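Local structure of alpha-14 giardin (3CHJ) at residues A[161-164]-A[165-169]. The protein binds calcium and, in a calcium-dependent way, phospholipid as a member of the annexin family, and may link the membrane to the underlying axoneme as a calcium-regulated structural element. Numbering follows the deposited sequence.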
loop_
_atom_site.group_PDB
_atom_site.type_symbol
_atom_site.label_atom_id
_atom_site.label_comp_id
_atom_site.label_asym_id
_atom_site.label_seq_id
_atom_site.Cartn_x
_atom_site.Cartn_y
_atom_site.Cartn_z
ATOM N N ASP A 161 17.483 13.025 17.753
ATOM C CA ASP A 161 17.575 12.824 19.201
ATOM C C ASP A 161 16.297 13.248 19.923
ATOM O O ASP A 161 15.425 13.914 19.343
ATOM C CB ASP A 161 18.822 13.503 19.788
ATOM C CG ASP A 161 18.890 14.987 19.487
ATOM O OD1 ASP A 161 17.859 15.694 19.590
ATOM O OD2 ASP A 161 20.003 15.460 19.151
ATOM N N THR A 162 16.181 12.842 21.192
ATOM C CA THR A 162 14.994 13.127 21.983
ATOM C C THR A 162 14.692 14.626 22.081
ATOM O O THR A 162 13.530 15.025 22.074
ATOM C CB THR A 162 15.081 12.458 23.365
ATOM O OG1 THR A 162 15.260 11.050 23.176
ATOM C CG2 THR A 162 13.828 12.695 24.189
ATOM N N HIS A 163 15.732 15.466 22.162
ATOM C CA HIS A 163 15.528 16.922 22.206
ATOM C C HIS A 163 14.733 17.443 21.006
ATOM O O HIS A 163 13.821 18.255 21.169
ATOM C CB HIS A 163 16.861 17.687 22.330
ATOM C CG HIS A 163 16.701 19.184 22.370
ATOM N ND1 HIS A 163 16.203 19.852 23.466
ATOM C CD2 HIS A 163 16.968 20.136 21.443
ATOM C CE1 HIS A 163 16.164 21.149 23.214
ATOM N NE2 HIS A 163 16.624 21.349 21.992
ATOM N N GLU A 164 15.086 16.966 19.818
ATOM C CA GLU A 164 14.392 17.379 18.597
ATOM C C GLU A 164 12.938 16.916 18.622
ATOM O O GLU A 164 12.050 17.648 18.208
ATOM C CB GLU A 164 15.118 16.842 17.363
ATOM C CG GLU A 164 16.550 17.367 17.210
ATOM C CD GLU A 164 17.348 16.620 16.144
ATOM O OE1 GLU A 164 18.031 15.605 16.462
ATOM O OE2 GLU A 164 17.304 17.065 14.980
ATOM N N LEU A 165 12.709 15.721 19.155
ATOM C CA LEU A 165 11.347 15.207 19.302
ATOM C C LEU A 165 10.543 16.046 20.268
ATOM O O LEU A 165 9.380 16.338 20.003
ATOM C CB LEU A 165 11.337 13.738 19.725
ATOM C CG LEU A 165 11.290 12.685 18.618
ATOM C CD1 LEU A 165 12.448 12.844 17.660
ATOM C CD2 LEU A 165 11.286 11.288 19.236
ATOM N N GLU A 166 11.155 16.439 21.392
ATOM C CA GLU A 166 10.476 17.327 22.340
ATOM C C GLU A 166 10.073 18.657 21.694
ATOM O O GLU A 166 8.963 19.147 21.918
ATOM C CB GLU A 166 11.330 17.583 23.592
ATOM C CG GLU A 166 11.689 16.334 24.408
ATOM C CD GLU A 166 10.557 15.820 25.305
ATOM O OE1 GLU A 166 9.444 16.399 25.290
ATOM O OE2 GLU A 166 10.798 14.822 26.033
ATOM N N GLU A 167 10.971 19.235 20.887
ATOM C CA GLU A 167 10.683 20.480 20.183
ATOM C C GLU A 167 9.533 20.314 19.190
ATOM O O GLU A 167 8.622 21.131 19.160
ATOM C CB GLU A 167 11.919 20.966 19.432
ATOM C CG GLU A 167 13.082 21.408 20.309
ATOM C CD GLU A 167 14.306 21.796 19.474
ATOM O OE1 GLU A 167 14.795 20.961 18.678
ATOM O OE2 GLU A 167 14.784 22.943 19.613
ATOM N N ASP A 168 9.603 19.262 18.373
ATOM C CA ASP A 168 8.546 18.995 17.390
ATOM C C ASP A 168 7.216 18.642 18.041
ATOM O O ASP A 168 6.156 18.921 17.474
ATOM C CB ASP A 168 8.957 17.876 16.442
ATOM C CG ASP A 168 10.030 18.304 15.479
ATOM O OD1 ASP A 168 10.234 19.537 15.308
ATOM O OD2 ASP A 168 10.661 17.402 14.892
ATOM N N LEU A 169 7.273 18.049 19.228
ATOM C CA LEU A 169 6.058 17.710 19.976
ATOM C C LEU A 169 5.264 18.966 20.319
ATOM O O LEU A 169 4.040 19.022 20.138
ATOM C CB LEU A 169 6.436 16.956 21.255
ATOM C CG LEU A 169 5.290 16.439 22.105
ATOM C CD1 LEU A 169 4.398 15.533 21.257
ATOM C CD2 LEU A 169 5.853 15.694 23.273
#
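Leu165 N, Glu166 N, Glu167 N and Asp168 N donate in turn to the carbonyls of Asp161, Thr162, His163 and Glu164, the opening i to i+4 bonds of helix 162-177. The longest runs 3.3 Å from Leu165 N to Asp161 O. The shortest is 2.8 Å, from Glu166 N to Thr162 O. One turn along, Glu167 CG lies over one face of the His163 ring, 4.2 Å from its centroid and off toward the rim, a CH-pi contact. His163 CG stands anti to the backbone N (chi1 180°), which carries the imidazole along the helix toward Glu167, and the Glu167 carboxylate is turned 38° from the ring plane, with Glu167 OE2 3.4 Å from His163 NE2. Chi1 of Glu166 sets its CG 3.2 Å from Thr162 O, and a bend at chi2 lays the carboxylate beside the Thr162 side chain, both pointing the same way. On the inward side, Leu165 CD1 rests 3.6 Å from Asp161 O, and Leu165 also packs on Gln203 and Tyr196; buried Asp168 is held by a salt bridge to Arg191 and a hydrogen bond to Tyr196. At the helix start, Asp161 OD1 accepts from Glu164 N, while Glu164 OE1 takes Asp161 N at 2.9 Å, nearly straight (172°) but from above the carboxylate plane. These reciprocal bonds define a capping box, with Asp161 as N-cap, opening an annexin helix whose C-terminal end supplies Ala175, and the residue just after it, Thr178, to the calcium site.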